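Local structure of Non-reducing end alpha-L-arabinofuranosidase BoGH43B (Bacteroides ovatus, 5JOZ) at residues E215-P218 with V219-V222; Y181-D185 with Y186-M190. The protein hydrolyses terminal non-reducing alpha-L-arabinofuranoside residues from xyloglucan side branches, turning 'S' units into 'X' units during xyloglucan breakdown. All blocks are in the same frame, centred on the assembly; numbering follows the deposited sequence.

Contact 1 (E215-P218 with V219-V222)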
loop_
_atom_site.group_PDB
_atom_site.type_symbol
_atom_site.label_atom_id
_atom_site.label_comp_id
_atom_site.label_asym_id
_atom_site.label_seq_id
_atom_site.Cartn_x
_atom_site.Cartn_y
_atom_site.Cartn_z
ATOM N N GLU A 215 -24.524 5.361 21.353
ATOM C CA GLU A 215 -24.692 4.099 22.055
ATOM C C GLU A 215 -24.196 2.953 21.171
ATOM O O GLU A 215 -24.323 3.021 19.952
ATOM C CB GLU A 215 -26.162 3.905 22.438
ATOM C CG GLU A 215 -26.591 4.794 23.603
ATOM C CD GLU A 215 -28.091 4.794 23.846
ATOM O OE1 GLU A 215 -28.802 3.905 23.332
ATOM O OE2 GLU A 215 -28.566 5.691 24.563
ATOM N N PRO A 216 -23.641 1.896 21.788
ATOM C CA PRO A 216 -22.976 0.850 21.017
ATOM C C PRO A 216 -23.951 -0.123 20.358
ATOM O O PRO A 216 -25.092 -0.261 20.800
ATOM C CB PRO A 216 -22.142 0.138 22.081
ATOM C CG PRO A 216 -22.977 0.246 23.334
ATOM C CD PRO A 216 -23.723 1.547 23.224
ATOM N N SER A 217 -23.490 -0.797 19.312
ATOM C CA SER A 217 -24.270 -1.853 18.676
ATOM C C SER A 217 -24.399 -3.046 19.615
ATOM O O SER A 217 -23.422 -3.412 20.276
ATOM C CB SER A 217 -23.619 -2.324 17.382
ATOM O OG SER A 217 -24.314 -3.430 16.836
ATOM N N PRO A 218 -25.593 -3.660 19.661
ATOM C CA PRO A 218 -25.755 -4.918 20.392
ATOM C C PRO A 218 -25.185 -6.137 19.652
ATOM O O PRO A 218 -25.131 -7.222 20.224
ATOM C CB PRO A 218 -27.279 -5.053 20.536
ATOM C CG PRO A 218 -27.841 -4.331 19.362
ATOM C CD PRO A 218 -26.850 -3.237 19.007
ATOM N N VAL A 219 -24.798 -5.977 18.390
ATOM C CA VAL A 219 -24.184 -7.061 17.638
ATOM C C VAL A 219 -22.771 -6.676 17.179
ATOM O O VAL A 219 -22.310 -7.119 16.138
ATOM C CB VAL A 219 -25.088 -7.541 16.477
ATOM C CG1 VAL A 219 -26.425 -8.033 17.032
ATOM C CG2 VAL A 219 -25.296 -6.465 15.408
ATOM N N ASN A 220 -22.071 -5.877 17.984
ATOM C CA ASN A 220 -20.625 -5.727 17.816
ATOM C C ASN A 220 -19.908 -7.078 18.010
ATOM O O ASN A 220 -20.358 -7.885 18.824
ATOM C CB ASN A 220 -20.060 -4.676 18.767
ATOM C CG ASN A 220 -20.125 -3.271 18.180
ATOM O OD1 ASN A 220 -20.142 -3.101 16.960
ATOM N ND2 ASN A 220 -20.165 -2.257 19.044
ATOM N N PRO A 221 -18.838 -7.354 17.260
ATOM C CA PRO A 221 -18.274 -6.488 16.237
ATOM C C PRO A 221 -18.949 -6.614 14.867
ATOM O O PRO A 221 -19.657 -7.593 14.590
ATOM C CB PRO A 221 -16.838 -6.995 16.142
ATOM C CG PRO A 221 -16.952 -8.450 16.408
ATOM C CD PRO A 221 -18.144 -8.654 17.299
ATOM N N VAL A 222 -18.686 -5.633 14.008
ATOM C CA VAL A 222 -19.228 -5.608 12.657
ATOM C C VAL A 222 -18.513 -6.652 11.789
ATOM O O VAL A 222 -19.149 -7.417 11.051
ATOM C CB VAL A 222 -19.107 -4.197 12.046
ATOM C CG1 VAL A 222 -19.474 -4.205 10.566
ATOM C CG2 VAL A 222 -19.989 -3.219 12.831
#

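Contact 2 (Y181-D185 with Y186-M190)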
loop_
_atom_site.group_PDB
_atom_site.type_symbol
_atom_site.label_atom_id
_atom_site.label_comp_id
_atom_site.label_asym_id
_atom_site.label_seq_id
_atom_site.Cartn_x
_atom_site.Cartn_y
_atom_site.Cartn_z
ATOM N N TYR A 181 -21.272 8.092 9.042
ATOM C CA TYR A 181 -22.335 7.876 8.050
ATOM C C TYR A 181 -23.688 8.330 8.584
ATOM O O TYR A 181 -23.978 8.176 9.770
ATOM C CB TYR A 181 -22.437 6.403 7.642
ATOM C CG TYR A 181 -21.129 5.744 7.277
ATOM C CD1 TYR A 181 -20.437 6.114 6.134
ATOM C CD2 TYR A 181 -20.584 4.751 8.084
ATOM C CE1 TYR A 181 -19.234 5.512 5.798
ATOM C CE2 TYR A 181 -19.390 4.137 7.760
ATOM C CZ TYR A 181 -18.715 4.519 6.612
ATOM O OH TYR A 181 -17.532 3.898 6.292
ATOM N N LYS A 182 -24.509 8.898 7.706
ATOM C CA LYS A 182 -25.890 9.223 8.039
ATOM C C LYS A 182 -26.706 8.229 7.270
ATOM O O LYS A 182 -26.849 8.367 6.059
ATOM C CB LYS A 182 -26.243 10.660 7.638
ATOM C CG LYS A 182 -27.726 11.025 7.710
ATOM C CD LYS A 182 -28.333 10.775 9.085
ATOM C CE LYS A 182 -29.740 11.343 9.197
ATOM N NZ LYS A 182 -29.779 12.810 8.929
ATOM N N ILE A 183 -27.221 7.223 7.968
ATOM C CA ILE A 183 -27.994 6.151 7.344
ATOM C C ILE A 183 -29.338 6.078 8.054
ATOM O O ILE A 183 -29.384 5.816 9.269
ATOM C CB ILE A 183 -27.300 4.777 7.489
ATOM C CG1 ILE A 183 -25.888 4.804 6.889
ATOM C CG2 ILE A 183 -28.150 3.681 6.856
ATOM C CD1 ILE A 183 -24.986 3.696 7.398
ATOM N N GLY A 184 -30.422 6.279 7.302
ATOM C CA GLY A 184 -31.761 6.262 7.874
ATOM C C GLY A 184 -31.880 7.291 8.985
ATOM O O GLY A 184 -31.416 8.413 8.825
ATOM N N ASP A 185 -32.442 6.887 10.124
ATOM C CA ASP A 185 -32.692 7.803 11.255
ATOM C C ASP A 185 -31.434 8.254 12.004
ATOM O O ASP A 185 -31.495 9.258 12.713
ATOM C CB ASP A 185 -33.629 7.165 12.309
ATOM C CG ASP A 185 -35.019 6.798 11.769
ATOM O OD1 ASP A 185 -35.402 7.261 10.670
ATOM O OD2 ASP A 185 -35.729 6.020 12.464
ATOM N N TYR A 186 -30.320 7.518 11.879
ATOM C CA TYR A 186 -29.165 7.697 12.773
ATOM C C TYR A 186 -27.860 8.115 12.099
ATOM O O TYR A 186 -27.638 7.853 10.922
ATOM C CB TYR A 186 -28.912 6.406 13.544
ATOM C CG TYR A 186 -30.127 5.852 14.233
ATOM C CD1 TYR A 186 -30.510 6.300 15.513
ATOM C CD2 TYR A 186 -30.896 4.860 13.620
ATOM C CE1 TYR A 186 -31.640 5.777 16.151
ATOM C CE2 TYR A 186 -32.015 4.329 14.245
ATOM C CZ TYR A 186 -32.390 4.786 15.502
ATOM O OH TYR A 186 -33.507 4.231 16.082
ATOM N N TYR A 187 -27.011 8.790 12.869
ATOM C CA TYR A 187 -25.623 9.045 12.494
ATOM C C TYR A 187 -24.806 7.925 13.117
ATOM O O TYR A 187 -24.992 7.627 14.293
ATOM C CB TYR A 187 -25.139 10.393 13.029
ATOM C CG TYR A 187 -25.838 11.563 12.400
ATOM C CD1 TYR A 187 -27.025 12.066 12.936
ATOM C CD2 TYR A 187 -25.332 12.158 11.253
ATOM C CE1 TYR A 187 -27.676 13.142 12.347
ATOM C CE2 TYR A 187 -25.968 13.231 10.661
ATOM C CZ TYR A 187 -27.138 13.720 11.215
ATOM O OH TYR A 187 -27.767 14.768 10.610
ATOM N N TYR A 188 -23.921 7.308 12.327
ATOM C CA TYR A 188 -23.126 6.169 12.764
ATOM C C TYR A 188 -21.659 6.504 12.726
ATOM O O TYR A 188 -21.185 7.108 11.767
ATOM C CB TYR A 188 -23.330 4.964 11.844
ATOM C CG TYR A 188 -24.672 4.298 11.927
ATOM C CD1 TYR A 188 -25.751 4.782 11.201
ATOM C CD2 TYR A 188 -24.858 3.152 12.692
ATOM C CE1 TYR A 188 -26.982 4.156 11.249
ATOM C CE2 TYR A 188 -26.086 2.522 12.747
ATOM C CZ TYR A 188 -27.144 3.031 12.025
ATOM O OH TYR A 188 -28.368 2.429 12.080
ATOM N N ILE A 189 -20.947 6.081 13.764
ATOM C CA ILE A 189 -19.496 6.105 13.819
ATOM C C ILE A 189 -19.055 4.648 13.846
ATOM O O ILE A 189 -19.308 3.937 14.817
ATOM C CB ILE A 189 -18.967 6.850 15.067
ATOM C CG1 ILE A 189 -19.252 8.347 14.930
ATOM C CG2 ILE A 189 -17.463 6.617 15.248
ATOM C CD1 ILE A 189 -18.972 9.155 16.182
ATOM N N MET A 190 -18.413 4.214 12.761
ATOM C CA MET A 190 -17.874 2.865 12.642
ATOM C C MET A 190 -16.368 3.015 12.770
ATOM O O MET A 190 -15.779 3.918 12.185
ATOM C CB MET A 190 -18.256 2.271 11.286
ATOM C CG MET A 190 -17.954 0.779 11.126
ATOM S SD MET A 190 -18.312 0.140 9.470
ATOM C CE MET A 190 -17.045 0.963 8.506
HETATM O O HOH W 1 -35.646 6.653 15.278
#

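Contact 1 (E215-P218 with V219-V222)
S217 meets V219 and N220 with two different atoms of its short side chain. Its OG goes to V219, and its CB faces the amide of N220. The hydroxyl OG lies 3.0 Å from the backbone N of V219 and accepts a hydrogen bond from it, with an N-H...O angle of 154°. The S217 hydroxyl stands anti to its own backbone N (chi1 175°), which swings it forward along the chain to the N-H two residues on. This is an ST turn, set inside a type I beta turn that runs from S217 to N220.

The same OG also touches the methyl CG2 of V219, at 3.5 Å. The other methyl, CG1, lies against the preceding carbonyl, 3.5 Å from C of P218. N220 comes back over S217 from the far end of the turn. Its OD1 is 3.6 Å from CB of S217, and its ND2 lies beside the backbone of S217, 3.6 Å from N of S217, without a hydrogen bond there. These are van der Waals contacts. The polar partner of N220 OD1 is the backbone N of I204, on strand 201-207.

P218 fills the second position of the turn, where its phi of -76° suits a type I turn. W282 packs against S217, P218 and V219. A cis peptide bond joins N220 to P221.

The chemistry is that of a side chain standing in for backbone at a bend. One serine oxygen satisfies the N-H of V219, while the N220 amide ties the end of the turn to the neighbouring strand.

Contact 2 (Y181-D185 with Y186-M190)
The Y187 ring carries the aliphatic chain of K182 on one face. CD of K182 sits over the ring centre, 3.8 Å from the centroid, in a CH-pi contact. Bends at chi2 (56°) and chi4 (-58°) fold the lysine over the ring, and its NZ makes a weak hydrogen bond to OH of Y187 at 3.3 Å. The Y187 hydroxyl also has a weak hydrogen bond to D133. The Y186 ring has CB of D185 over one face, nearer its rim, 4.0 Å from the centroid. R206 makes a cation-pi contact with Y186. A water donates a hydrogen bond to OD2 of D185 and has a weak bond to OH of Y186.

Y188 is met at its edge. O of I183 lies in the ring plane, 3.5 Å from CE1 of Y188, and CB of I183 is close to the same carbon. At the edge of the Y181 ring lies the methyl CE of M190, 3.7 Å from OH of Y181. That hydroxyl is hydrogen-bonded to D240 and to the backbone N of L241.

A leucine in place of Y187 has no ring face and no hydroxyl, and K182 would probably lose its CH-pi seat and be freer to turn.

Y181 and Y188 exchange two backbone hydrogen bonds, and Y188 N to Y181 O is the shorter at 2.7 Å. I183 and Y186 form the next hydrogen-bonded pair, and G184 takes a positive phi (57°) between them. This is a beta hairpin with a two-residue loop, G184-D185, closed by a type II' turn from I183 to Y186. It lies within one four-stranded antiparallel blade of the family 43 five-bladed beta-propeller.

Overall arrangement
Following the chain from the N terminus, contact 2 comes first. It closes the hairpin between strands 176-183 and 186-193. The chain then runs through strand 201-207 and reaches contact 1, where a turn follows the short strand 215-216. The two contacts are in series and neither nests in nor crosses the other. Their centres lie 13 Å apart, and their nearest atoms, about 5 Å apart, do not touch. Both reach the same four-stranded sheet, contact 1 through its short edge strand 215-216. Strand 201-207 lies between them: I204 meets Y188 and M190 of contact 2 and S217 and V222 of contact 1. Contact 1 leads out of this sheet toward strand 234-243 of the next.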